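Local coordinates for homoserine dehydrogenase (Staphylococcus aureus M1064, PDB 4PG7), which catalyses the NAD(P)-dependent interconversion of aspartate semialdehyde and homoserine, a hydride-transfer step of the aspartic acid pathway, at residues P105-L110 with L132-D137; I121-D126 with S328-D333; S172-I177 with R224-T229; S187-E192 with E197-E202; L262-K267 with A416-G421. All coordinates share one frame; numbering follows the deposited sequence.

Interaction 1. Residues P105-L110 with L132-D137; sequences PTVDWL and LKLLED
Leu110 and Leu135 make the main apolar contact here. The CD2 methyl of Leu135 settles against CB of Leu110 at 3.9 Å, while its other methyl, CD1, faces CD1 of Leu110 at 4.1 Å, so both branches of one leucine are used against its partner. Leu135 reaches across because its CG lies beside the backbone N, anti to the carbonyl carbon (chi1 -67°). A turn earlier on the first helix, CG1 of Val107 meets CD1 of Leu134 at a looser 4.4 Å. The carbonyl oxygen of Val107 also has the CD2 methyl of Leu135 near it, 4.2 Å away, a van der Waals neighbour and nothing more.

No hydrogen bond passes between the two segments. On the far side of the second helix, Lys133 NZ reaches one turn on to Asp137 OD1 (3.2 Å), met on the syn side of that oxygen, in a salt bridge directed away from the leucines.

The backbones keep apart: the axes come no nearer than 11.0 Å and run almost in the same direction, 14° apart, which leaves one layer of side chains between them. Helices 106-115 and 129-141 lead into and out of strand 119-122 and lie side by side on one face of the parallel sheet, as successive beta-alpha-beta crossovers require. Leu110 also touches Glu98 of strand 95-98, and Leu132 touches Ile228 and Tyr231 of helix 220-234.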
# COMPACT_ATOMS: atom_id res chain seq x y z
N PRO A 105 3.62 -12.67 32.28
CA PRO A 105 5.01 -12.27 32.51
C PRO A 105 5.86 -12.10 31.23
O PRO A 105 7.08 -11.89 31.33
CB PRO A 105 5.55 -13.45 33.32
CG PRO A 105 4.79 -14.63 32.79
CD PRO A 105 3.49 -14.14 32.21
N THR A 106 5.23 -12.16 30.06
CA THR A 106 5.94 -12.28 28.79
C THR A 106 6.94 -11.15 28.53
O THR A 106 8.07 -11.41 28.11
CB THR A 106 4.96 -12.33 27.61
OG1 THR A 106 3.97 -13.32 27.88
CG2 THR A 106 5.66 -12.69 26.31
N VAL A 107 6.53 -9.91 28.77
CA VAL A 107 7.43 -8.77 28.53
C VAL A 107 8.69 -8.84 29.39
O VAL A 107 9.79 -8.54 28.91
CB VAL A 107 6.70 -7.42 28.69
CG1 VAL A 107 7.70 -6.27 28.67
CG2 VAL A 107 5.70 -7.24 27.57
N ASP A 108 8.55 -9.24 30.65
CA ASP A 108 9.71 -9.43 31.54
C ASP A 108 10.66 -10.51 31.03
O ASP A 108 11.88 -10.36 31.14
CB ASP A 108 9.26 -9.76 32.97
CG ASP A 108 8.62 -8.56 33.68
OD1 ASP A 108 8.95 -7.39 33.35
OD2 ASP A 108 7.79 -8.81 34.59
N TRP A 109 10.11 -11.58 30.45
CA TRP A 109 10.93 -12.60 29.81
C TRP A 109 11.78 -11.97 28.72
O TRP A 109 12.97 -12.27 28.60
CB TRP A 109 10.08 -13.70 29.18
CG TRP A 109 9.28 -14.50 30.15
CD1 TRP A 109 9.38 -14.48 31.50
CD2 TRP A 109 8.29 -15.47 29.83
NE1 TRP A 109 8.49 -15.37 32.05
CE2 TRP A 109 7.81 -15.99 31.04
CE3 TRP A 109 7.74 -15.93 28.63
CZ2 TRP A 109 6.81 -16.96 31.09
CZ3 TRP A 109 6.73 -16.89 28.68
CH2 TRP A 109 6.29 -17.40 29.91
N LEU A 110 11.17 -11.11 27.92
CA LEU A 110 11.87 -10.50 26.79
C LEU A 110 12.92 -9.50 27.28
O LEU A 110 14.02 -9.42 26.72
CB LEU A 110 10.89 -9.87 25.81
CG LEU A 110 9.83 -10.82 25.25
CD1 LEU A 110 8.94 -10.07 24.27
CD2 LEU A 110 10.43 -12.05 24.59
N LEU A 132 6.69 -1.91 23.12
CA LEU A 132 7.63 -1.91 22.01
C LEU A 132 8.74 -0.89 22.21
O LEU A 132 9.89 -1.13 21.83
CB LEU A 132 6.92 -1.63 20.68
CG LEU A 132 5.90 -2.67 20.23
CD1 LEU A 132 5.15 -2.16 19.00
CD2 LEU A 132 6.56 -4.02 19.94
N LYS A 133 8.39 0.24 22.81
CA LYS A 133 9.33 1.31 23.07
C LYS A 133 10.41 0.83 24.04
O LYS A 133 11.60 0.92 23.73
CB LYS A 133 8.60 2.52 23.64
CG LYS A 133 9.48 3.61 24.20
CD LYS A 133 10.47 4.13 23.17
CE LYS A 133 11.06 5.47 23.62
NZ LYS A 133 12.32 5.78 22.90
N LEU A 134 9.98 0.33 25.19
CA LEU A 134 10.90 -0.10 26.23
C LEU A 134 11.76 -1.28 25.74
O LEU A 134 12.93 -1.36 26.10
CB LEU A 134 10.17 -0.41 27.55
CG LEU A 134 9.48 -1.76 27.79
CD1 LEU A 134 10.45 -2.85 28.29
CD2 LEU A 134 8.38 -1.57 28.80
N LEU A 135 11.20 -2.17 24.93
CA LEU A 135 11.97 -3.29 24.39
C LEU A 135 12.98 -2.83 23.33
O LEU A 135 14.13 -3.29 23.32
CB LEU A 135 11.06 -4.42 23.86
CG LEU A 135 10.26 -5.15 24.93
CD1 LEU A 135 9.17 -6.01 24.33
CD2 LEU A 135 11.18 -6.00 25.80
N GLU A 136 12.55 -1.93 22.44
CA GLU A 136 13.47 -1.39 21.43
C GLU A 136 14.69 -0.68 22.07
O GLU A 136 15.81 -0.86 21.59
CB GLU A 136 12.73 -0.43 20.49
CG GLU A 136 11.90 -1.14 19.44
CD GLU A 136 11.43 -0.22 18.34
OE1 GLU A 136 10.59 0.68 18.62
OE2 GLU A 136 11.91 -0.41 17.19
N ASP A 137 14.46 0.08 23.14
CA ASP A 137 15.54 0.82 23.82
C ASP A 137 16.49 -0.16 24.51
O ASP A 137 17.71 0.01 24.48
CB ASP A 137 14.98 1.75 24.91
CG ASP A 137 14.20 2.93 24.35
OD1 ASP A 137 14.25 3.21 23.14
OD2 ASP A 137 13.52 3.59 25.16

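Interaction 2. Residues I121-D126 with S328-D333; sequences ITANKD and SAVVSD. With ACT (acetate ion), chain C.
On one face of the parallel nucleotide-binding sheet, Ile121, near the C-terminal end of strand 119-122, and Ala123, just past it, meet Val330 and Asp333 of helix 323-339. Ile121 does most of the touching. With its CG1 beside the backbone N (chi1 -58°), the isoleucine sends CD1 along to Asp333 C at 3.7 Å, and its branch methyl CG2 fits between Asp333 CB (3.9 Å) and Val330 CG1 (4.0 Å). The valine divides its methyls: CG1 takes the isoleucine, and CG2 reaches Ala123 CB at 3.8 Å.

A single water carries the polar link. It donates to Thr122 O at 3.1 Å and to Asp333 OD2 at 2.6 Å, so the aspartate packs through its CB and joins the strand end through its carboxylate.

Past the strand, two side chains brace the backbone. Thr122 OG1 accepts from Asn124 N in an ST turn, and Asn124 OD1 accepts from Asp126 N at 2.9 Å, in the carbonyl plane, an Asx turn. Thr122 and Asn124 are themselves held by Glu98. Beyond them Lys125 N gives a long, straight bond to an acetate OXT (3.3 Å, 168°), probably from the crystallisation liquor.

Helix 323-339 lies across the sheet from helices 106-115 and 129-141, which gives the helix-sheet-helix layering of a Rossmann-type fold, with loops gathered at the C-terminal strand ends.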
# COMPACT_ATOMS: atom_id res chain seq x y z
N ILE A 121 12.92 -12.00 18.58
CA ILE A 121 11.91 -11.88 17.55
C ILE A 121 10.58 -12.23 18.19
O ILE A 121 10.46 -13.28 18.82
CB ILE A 121 12.21 -12.81 16.38
CG1 ILE A 121 13.59 -12.48 15.82
CG2 ILE A 121 11.13 -12.68 15.30
CD1 ILE A 121 14.11 -13.50 14.84
N THR A 122 9.61 -11.33 18.06
CA THR A 122 8.31 -11.53 18.68
C THR A 122 7.15 -11.33 17.70
O THR A 122 7.19 -10.43 16.85
CB THR A 122 8.11 -10.62 19.90
OG1 THR A 122 6.83 -10.88 20.47
CG2 THR A 122 8.23 -9.12 19.55
N ALA A 123 6.14 -12.17 17.83
CA ALA A 123 4.87 -12.02 17.10
C ALA A 123 3.73 -11.82 18.08
O ALA A 123 2.57 -12.11 17.78
CB ALA A 123 4.62 -13.24 16.25
N ASN A 124 4.07 -11.32 19.27
CA ASN A 124 3.13 -11.15 20.36
C ASN A 124 2.09 -10.06 20.03
O ASN A 124 2.42 -8.88 19.97
CB ASN A 124 3.93 -10.78 21.59
CG ASN A 124 3.10 -10.69 22.85
OD1 ASN A 124 1.93 -10.30 22.84
ND2 ASN A 124 3.74 -11.03 23.98
N LYS A 125 0.84 -10.48 19.86
CA LYS A 125 -0.25 -9.58 19.40
C LYS A 125 -0.78 -8.68 20.49
O LYS A 125 -1.57 -7.79 20.21
CB LYS A 125 -1.42 -10.39 18.85
CG LYS A 125 -1.08 -11.24 17.64
CD LYS A 125 -0.60 -10.38 16.47
CE LYS A 125 -0.61 -11.17 15.17
NZ LYS A 125 -0.38 -10.29 13.99
N ASP A 126 -0.37 -8.92 21.73
CA ASP A 126 -0.83 -8.12 22.85
C ASP A 126 0.08 -6.94 23.16
O ASP A 126 -0.28 -6.10 23.98
CB ASP A 126 -0.99 -9.00 24.09
CG ASP A 126 -1.88 -10.20 23.84
OD1 ASP A 126 -2.98 -10.01 23.29
OD2 ASP A 126 -1.46 -11.34 24.16
N SER A 328 5.57 -17.01 8.77
CA SER A 328 6.50 -16.69 7.69
C SER A 328 7.23 -15.37 7.96
O SER A 328 8.41 -15.24 7.66
CB SER A 328 5.74 -16.63 6.36
OG SER A 328 6.63 -16.41 5.30
N ALA A 329 6.53 -14.41 8.55
CA ALA A 329 7.15 -13.14 8.91
C ALA A 329 8.19 -13.31 10.03
O ALA A 329 9.26 -12.70 9.98
CB ALA A 329 6.09 -12.12 9.31
N VAL A 330 7.89 -14.16 11.01
CA VAL A 330 8.84 -14.48 12.07
C VAL A 330 10.13 -15.05 11.48
O VAL A 330 11.22 -14.63 11.84
CB VAL A 330 8.27 -15.49 13.08
CG1 VAL A 330 9.36 -16.00 14.01
CG2 VAL A 330 7.14 -14.87 13.88
N VAL A 331 10.00 -16.01 10.57
CA VAL A 331 11.18 -16.68 10.02
C VAL A 331 11.98 -15.72 9.16
O VAL A 331 13.22 -15.77 9.12
CB VAL A 331 10.81 -17.95 9.23
CG1 VAL A 331 12.04 -18.55 8.57
CG2 VAL A 331 10.17 -18.97 10.16
N SER A 332 11.28 -14.83 8.47
CA SER A 332 11.93 -13.78 7.70
C SER A 332 12.78 -12.90 8.62
O SER A 332 13.96 -12.69 8.35
CB SER A 332 10.88 -12.94 6.97
OG SER A 332 11.50 -11.90 6.25
N ASP A 333 12.19 -12.41 9.71
CA ASP A 333 12.95 -11.63 10.70
C ASP A 333 14.14 -12.43 11.25
O ASP A 333 15.20 -11.87 11.52
CB ASP A 333 12.06 -11.19 11.87
CG ASP A 333 11.19 -9.97 11.53
OD1 ASP A 333 11.52 -9.23 10.57
OD2 ASP A 333 10.18 -9.74 12.23
C ACT C . 0.69 -14.84 19.83
O ACT C . 1.29 -14.99 18.75
OXT ACT C . 0.59 -13.72 20.37
CH3 ACT C . 0.01 -16.00 20.50
O HOH W 1 8.51 -10.61 14.01

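Interaction 3. Residues S172-I177 with R224-T229; sequences SKFMGI and RKVVIT
Thr229 sets its CG2 methyl almost squarely over the Phe174 ring: the carbon is 3.5 Å from the ring centroid and only 5° off the normal, a well-centred CH-pi contact. The threonine CB follows at the rim, 3.7 Å from CZ of Phe174. Val226 approaches the same end of the ring differently. Its carbonyl O lies at the edge, near the ring plane, 3.8 Å from CZ of Phe174, and its CG1 is 4.1 Å from that carbon.

Strand 171-177 belongs to the large mixed sheet, where it runs antiparallel to 264-275 on one side and 302-308 on the other; helix 220-234 packs on a face of this sheet, and the phenylalanine spans the space between the two layers. To do so its CG is wedged between its own N and carbonyl carbon (chi1 68°).

The methyl is aimed by a bond on the far branch of the threonine. Thr229 OG1 donates to Lys225 O at 2.7 Å, one turn back, which fixes the rotation of the side chain. That oxygen also accepts Thr229 N at 2.7 Å, the two donors arriving from opposite faces of its carbonyl plane. Further out, Lys225 NZ pairs with Asp221, and a classic beta bulge just before the phenylalanine sets Ser172 and Lys173 opposite the single residue Ile307.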
# COMPACT_ATOMS: atom_id res chain seq x y z
N SER A 172 1.13 13.26 9.03
CA SER A 172 0.34 14.07 9.96
C SER A 172 -0.97 13.42 10.39
O SER A 172 -1.55 13.76 11.42
CB SER A 172 0.05 15.43 9.33
OG SER A 172 -0.85 15.29 8.24
N LYS A 173 -1.46 12.47 9.60
CA LYS A 173 -2.74 11.84 9.89
C LYS A 173 -2.81 10.48 9.21
O LYS A 173 -2.29 10.29 8.12
CB LYS A 173 -3.90 12.74 9.42
CG LYS A 173 -5.30 12.15 9.58
CD LYS A 173 -6.36 13.18 9.20
CE LYS A 173 -7.76 12.60 9.27
NZ LYS A 173 -8.79 13.50 8.68
N PHE A 174 -3.43 9.51 9.89
CA PHE A 174 -3.83 8.28 9.23
C PHE A 174 -5.25 7.94 9.58
O PHE A 174 -5.72 8.27 10.67
CB PHE A 174 -2.89 7.11 9.58
CG PHE A 174 -2.98 6.66 11.01
CD1 PHE A 174 -3.96 5.75 11.42
CD2 PHE A 174 -2.08 7.10 11.95
CE1 PHE A 174 -4.06 5.33 12.73
CE2 PHE A 174 -2.16 6.67 13.27
CZ PHE A 174 -3.15 5.80 13.66
N MET A 175 -5.92 7.26 8.66
CA MET A 175 -7.24 6.71 8.89
C MET A 175 -7.23 5.29 8.37
O MET A 175 -6.75 5.05 7.25
CB MET A 175 -8.31 7.48 8.11
CG MET A 175 -8.47 8.91 8.53
SD MET A 175 -9.88 9.62 7.68
CE MET A 175 -9.28 9.79 6.02
N GLY A 176 -7.78 4.36 9.13
CA GLY A 176 -7.75 3.00 8.73
C GLY A 176 -8.98 2.20 9.03
O GLY A 176 -9.71 2.48 9.99
N ILE A 177 -9.20 1.19 8.18
CA ILE A 177 -10.14 0.13 8.46
C ILE A 177 -9.27 -1.00 8.98
O ILE A 177 -8.48 -1.53 8.22
CB ILE A 177 -10.93 -0.24 7.20
CG1 ILE A 177 -11.82 0.94 6.82
CG2 ILE A 177 -11.72 -1.53 7.43
CD1 ILE A 177 -12.42 0.89 5.42
N ARG A 224 -6.23 -1.06 19.59
CA ARG A 224 -4.85 -1.54 19.74
C ARG A 224 -4.03 -1.24 18.49
O ARG A 224 -2.90 -0.78 18.59
CB ARG A 224 -4.83 -3.03 20.08
CG ARG A 224 -5.39 -3.33 21.47
CD ARG A 224 -5.13 -4.76 21.91
NE ARG A 224 -5.65 -5.70 20.93
CZ ARG A 224 -6.78 -6.40 21.03
NH1 ARG A 224 -7.55 -6.29 22.10
NH2 ARG A 224 -7.13 -7.22 20.04
N LYS A 225 -4.59 -1.47 17.32
CA LYS A 225 -3.87 -1.18 16.08
C LYS A 225 -3.63 0.30 15.85
O LYS A 225 -2.63 0.67 15.24
CB LYS A 225 -4.57 -1.82 14.88
CG LYS A 225 -4.41 -3.34 14.88
CD LYS A 225 -5.34 -4.01 13.89
CE LYS A 225 -5.22 -5.54 13.95
NZ LYS A 225 -6.48 -6.14 13.42
N VAL A 226 -4.54 1.14 16.34
CA VAL A 226 -4.33 2.58 16.32
C VAL A 226 -3.16 3.00 17.22
O VAL A 226 -2.39 3.87 16.85
CB VAL A 226 -5.60 3.33 16.75
CG1 VAL A 226 -5.30 4.79 17.04
CG2 VAL A 226 -6.64 3.22 15.65
N VAL A 227 -3.05 2.40 18.41
CA VAL A 227 -1.88 2.64 19.26
C VAL A 227 -0.60 2.28 18.51
O VAL A 227 0.36 3.05 18.46
CB VAL A 227 -1.93 1.84 20.57
CG1 VAL A 227 -0.63 2.01 21.35
CG2 VAL A 227 -3.11 2.27 21.43
N ILE A 228 -0.58 1.10 17.92
CA ILE A 228 0.59 0.62 17.19
C ILE A 228 0.88 1.50 15.97
O ILE A 228 2.02 1.90 15.75
CB ILE A 228 0.43 -0.84 16.73
CG1 ILE A 228 0.29 -1.80 17.92
CG2 ILE A 228 1.61 -1.27 15.87
CD1 ILE A 228 1.47 -1.80 18.87
N THR A 229 -0.14 1.77 15.17
CA THR A 229 0.03 2.58 13.99
C THR A 229 0.54 4.00 14.34
O THR A 229 1.36 4.56 13.60
CB THR A 229 -1.25 2.62 13.16
OG1 THR A 229 -1.61 1.28 12.82
CG2 THR A 229 -1.07 3.43 11.89

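Interaction 4. Residues S187-E192 with E197-E202; sequences SKMTKE and EEALDE
Lys188 lies across Ala199 and Glu202, and its chain can be followed atom by atom. CB stands 4.1 Å from Ala199 CB, and CG, set anti to the backbone N, stays beside the same methyl at 4.0 Å. Two bends then follow, at chi2 (73°) and chi3 (71°), and they turn the chain along the second helix. CE comes to rest on Glu202 CG at 3.8 Å, with NZ 3.9 Å from that same carbon.

Helices 180-192 and 196-205 are joined by a tight turn; their segments 187-192 and 197-202 cross at 118° with axes 9.1 Å apart, close enough for a small residue such as Ala199 to sit where they meet. Its CB is shared, since CG of Met189 also presses on it, at 3.6 Å, roughly at right angles to the approach of the lysine CG. Met189 in turn touches Ile256 of helix 253-262.

At the tip, Lys188 NZ forms a salt bridge within its own helix, to Glu192 OE2 at 3.2 Å, met on the syn side but out of the carboxylate plane. The carboxylate of Glu202 does not close on this amine: its OE1 stays 5.1 Å from Lys188 NZ, and its OE2 pairs with Arg205 instead.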
# COMPACT_ATOMS: atom_id res chain seq x y z
N SER A 187 -20.34 -4.11 5.81
CA SER A 187 -20.55 -4.42 4.39
C SER A 187 -21.81 -5.25 4.18
O SER A 187 -22.59 -5.00 3.28
CB SER A 187 -19.34 -5.15 3.80
OG SER A 187 -18.22 -4.28 3.77
N LYS A 188 -22.00 -6.25 5.04
CA LYS A 188 -23.19 -7.10 4.97
C LYS A 188 -24.47 -6.31 5.20
O LYS A 188 -25.43 -6.44 4.43
CB LYS A 188 -23.06 -8.21 6.01
CG LYS A 188 -24.18 -9.23 5.98
CD LYS A 188 -24.10 -10.17 4.78
CE LYS A 188 -22.95 -11.15 4.89
NZ LYS A 188 -23.08 -12.22 3.87
N MET A 189 -24.48 -5.47 6.24
CA MET A 189 -25.63 -4.64 6.53
C MET A 189 -25.95 -3.78 5.33
O MET A 189 -27.10 -3.67 4.90
CB MET A 189 -25.37 -3.74 7.74
CG MET A 189 -25.26 -4.47 9.06
SD MET A 189 -24.80 -3.39 10.44
CE MET A 189 -26.27 -2.40 10.55
N THR A 190 -24.90 -3.20 4.77
CA THR A 190 -25.04 -2.27 3.68
C THR A 190 -25.53 -2.96 2.39
O THR A 190 -26.51 -2.52 1.79
CB THR A 190 -23.73 -1.54 3.41
OG1 THR A 190 -23.29 -0.87 4.61
CG2 THR A 190 -23.88 -0.55 2.24
N LYS A 191 -24.85 -4.01 1.97
CA LYS A 191 -25.15 -4.65 0.68
C LYS A 191 -26.42 -5.49 0.72
O LYS A 191 -27.18 -5.50 -0.25
CB LYS A 191 -24.00 -5.55 0.23
CG LYS A 191 -22.73 -4.80 -0.10
CD LYS A 191 -21.69 -5.79 -0.61
CE LYS A 191 -20.31 -5.54 -0.02
NZ LYS A 191 -19.57 -6.84 0.05
N GLU A 192 -26.65 -6.18 1.83
CA GLU A 192 -27.79 -7.09 1.93
C GLU A 192 -28.98 -6.53 2.75
O GLU A 192 -30.02 -7.17 2.84
CB GLU A 192 -27.32 -8.44 2.47
CG GLU A 192 -26.49 -9.17 1.40
CD GLU A 192 -25.89 -10.47 1.87
OE1 GLU A 192 -26.59 -11.24 2.56
OE2 GLU A 192 -24.71 -10.72 1.53
N GLU A 197 -27.67 -7.19 14.16
CA GLU A 197 -27.81 -8.50 14.78
C GLU A 197 -27.75 -9.65 13.75
O GLU A 197 -27.09 -10.66 13.98
CB GLU A 197 -29.13 -8.56 15.59
CG GLU A 197 -29.16 -7.71 16.87
CD GLU A 197 -29.17 -6.17 16.68
OE1 GLU A 197 -29.58 -5.60 15.61
OE2 GLU A 197 -28.76 -5.48 17.66
N GLU A 198 -28.47 -9.49 12.65
CA GLU A 198 -28.48 -10.47 11.58
C GLU A 198 -27.11 -10.58 10.93
O GLU A 198 -26.64 -11.68 10.64
CB GLU A 198 -29.51 -10.09 10.52
CG GLU A 198 -30.95 -10.28 10.95
CD GLU A 198 -31.96 -9.60 10.01
OE1 GLU A 198 -31.57 -8.80 9.12
OE2 GLU A 198 -33.18 -9.84 10.18
N ALA A 199 -26.45 -9.44 10.73
CA ALA A 199 -25.14 -9.41 10.07
C ALA A 199 -24.08 -10.05 10.95
O ALA A 199 -23.22 -10.77 10.46
CB ALA A 199 -24.74 -7.98 9.70
N LEU A 200 -24.14 -9.80 12.26
CA LEU A 200 -23.20 -10.43 13.19
C LEU A 200 -23.40 -11.94 13.23
O LEU A 200 -22.44 -12.70 13.22
CB LEU A 200 -23.37 -9.87 14.60
CG LEU A 200 -22.61 -10.57 15.72
CD1 LEU A 200 -21.10 -10.55 15.48
CD2 LEU A 200 -22.95 -9.92 17.06
N ASP A 201 -24.65 -12.39 13.29
CA ASP A 201 -24.89 -13.85 13.28
C ASP A 201 -24.33 -14.47 11.99
O ASP A 201 -23.76 -15.57 12.02
CB ASP A 201 -26.38 -14.15 13.42
CG ASP A 201 -26.90 -13.91 14.85
OD1 ASP A 201 -26.10 -13.75 15.81
OD2 ASP A 201 -28.12 -13.93 15.01
N GLU A 202 -24.53 -13.78 10.87
CA GLU A 202 -24.02 -14.29 9.61
C GLU A 202 -22.49 -14.36 9.67
O GLU A 202 -21.89 -15.36 9.25
CB GLU A 202 -24.51 -13.44 8.42
CG GLU A 202 -24.22 -14.05 7.06
CD GLU A 202 -24.74 -15.48 6.95
OE1 GLU A 202 -23.90 -16.38 6.75
OE2 GLU A 202 -25.95 -15.73 7.14

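Interaction 5. Residues L262-K267 with A416-G421; sequences LGYKIK and AAVIVG
Leu262 and Val418 hold their backbones well apart, 8.1 Å between CA atoms, with the chain turning just after the leucine through Gly263, whose positive phi (102°) closes a Schellman motif at the end of helix 253-262 before strand 264-275 begins. Val418 is the shared partner. Its CG2 methyl meets Leu262 CD1 at 3.7 Å, the two side chains running antiparallel past one another. Its CG1, anti to the backbone N (chi1 168°), points to the phenol end of Tyr264, 3.8 Å from OH and 4.3 Å from CZ.

The methyl comes in obliquely at the far end of the tyrosine ring. Leu262 CB lies in the ring plane at the edge, so leucine and tyrosine sit side by side and present one surface to the strand. Phe378 of strand 375-382 touches both Leu262 and Val418, and Leu262 O accepts a bond from Arg406 of strand 404-411.

The valine belongs to the C-terminal part of the chain, presumably the ACT domain. No hydrogen bond crosses between the two segments, so Val418 meets the end of helix 253-262 and the start of strand 264-275 by van der Waals fit, with the Leu262-Arg406 bond as a polar tie alongside.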
# COMPACT_ATOMS: atom_id res chain seq x y z
N LEU A 262 -27.21 10.59 1.58
CA LEU A 262 -26.34 11.78 1.66
C LEU A 262 -25.00 11.69 0.90
O LEU A 262 -24.26 12.68 0.83
CB LEU A 262 -26.06 12.11 3.12
CG LEU A 262 -27.30 12.56 3.90
CD1 LEU A 262 -27.05 12.37 5.38
CD2 LEU A 262 -27.61 14.01 3.59
N GLY A 263 -24.66 10.51 0.40
CA GLY A 263 -23.43 10.30 -0.36
C GLY A 263 -22.28 9.64 0.39
O GLY A 263 -21.13 9.78 -0.02
N TYR A 264 -22.58 8.91 1.47
CA TYR A 264 -21.57 8.35 2.36
C TYR A 264 -21.80 6.88 2.66
O TYR A 264 -22.95 6.42 2.67
CB TYR A 264 -21.56 9.08 3.71
CG TYR A 264 -21.26 10.55 3.61
CD1 TYR A 264 -19.94 11.03 3.67
CD2 TYR A 264 -22.29 11.47 3.39
CE1 TYR A 264 -19.68 12.40 3.55
CE2 TYR A 264 -22.05 12.83 3.28
CZ TYR A 264 -20.74 13.30 3.35
OH TYR A 264 -20.50 14.65 3.24
N LYS A 265 -20.71 6.16 2.92
CA LYS A 265 -20.75 4.85 3.53
C LYS A 265 -20.41 5.00 5.00
O LYS A 265 -19.87 6.02 5.42
CB LYS A 265 -19.70 3.95 2.88
CG LYS A 265 -20.04 3.60 1.44
CD LYS A 265 -19.21 2.43 1.00
CE LYS A 265 -19.71 1.83 -0.28
NZ LYS A 265 -18.61 1.06 -0.91
N ILE A 266 -20.69 3.98 5.79
CA ILE A 266 -20.27 3.96 7.19
C ILE A 266 -19.18 2.90 7.36
O ILE A 266 -19.36 1.76 6.94
CB ILE A 266 -21.47 3.71 8.12
CG1 ILE A 266 -22.48 4.85 7.96
CG2 ILE A 266 -21.02 3.65 9.58
CD1 ILE A 266 -23.63 4.84 8.94
N LYS A 267 -18.07 3.27 7.97
CA LYS A 267 -16.97 2.34 8.27
C LYS A 267 -16.59 2.55 9.72
O LYS A 267 -16.78 3.65 10.26
CB LYS A 267 -15.73 2.61 7.38
CG LYS A 267 -16.01 2.64 5.88
CD LYS A 267 -16.24 1.25 5.32
CE LYS A 267 -16.48 1.30 3.83
NZ LYS A 267 -16.67 -0.07 3.28
N ALA A 416 -31.48 13.83 10.35
CA ALA A 416 -30.03 13.77 10.44
C ALA A 416 -29.50 14.98 9.71
O ALA A 416 -30.12 15.45 8.75
CB ALA A 416 -29.51 12.50 9.80
N ALA A 417 -28.35 15.47 10.15
CA ALA A 417 -27.68 16.59 9.50
C ALA A 417 -26.22 16.20 9.30
O ALA A 417 -25.62 15.65 10.20
CB ALA A 417 -27.75 17.84 10.35
N VAL A 418 -25.67 16.50 8.13
CA VAL A 418 -24.24 16.47 7.96
C VAL A 418 -23.77 17.91 7.86
O VAL A 418 -24.23 18.68 7.02
CB VAL A 418 -23.82 15.65 6.70
CG1 VAL A 418 -22.34 15.86 6.36
CG2 VAL A 418 -24.15 14.18 6.91
N ILE A 419 -22.81 18.24 8.72
CA ILE A 419 -22.30 19.57 8.81
C ILE A 419 -20.81 19.50 8.53
O ILE A 419 -20.08 18.74 9.18
CB ILE A 419 -22.55 20.17 10.19
CG1 ILE A 419 -24.01 20.03 10.58
CG2 ILE A 419 -22.15 21.63 10.21
CD1 ILE A 419 -24.23 19.92 12.06
N VAL A 420 -20.36 20.26 7.55
CA VAL A 420 -18.96 20.25 7.16
C VAL A 420 -18.31 21.54 7.61
O VAL A 420 -18.85 22.61 7.39
CB VAL A 420 -18.83 20.09 5.62
CG1 VAL A 420 -17.38 20.29 5.16
CG2 VAL A 420 -19.35 18.74 5.18
N GLY A 421 -17.16 21.43 8.27
CA GLY A 421 -16.33 22.60 8.57
C GLY A 421 -16.57 23.29 9.91
O GLY A 421 -16.58 24.50 9.98

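Interaction 1 closes first, a short loop in the nucleotide-binding domain, through strand 119-122. Interaction 2 opens inside it, at 121-126, and so crosses it; the chain returns only at 328-333, when helix 323-339 comes back to the parallel sheet after the central region is built. Interaction 3 lies wholly within this long loop, bringing helix 220-234 to the mixed sheet, and interaction 4, a turn between consecutive helices, lies within interaction 3. Interaction 5 opens after both have closed, crosses interaction 2, and ties 262-267 to the C-terminal strands. Leu132 touches Ile228, joining interactions 1 and 3, and Ile177 touches Lys267, joining 3 and 5.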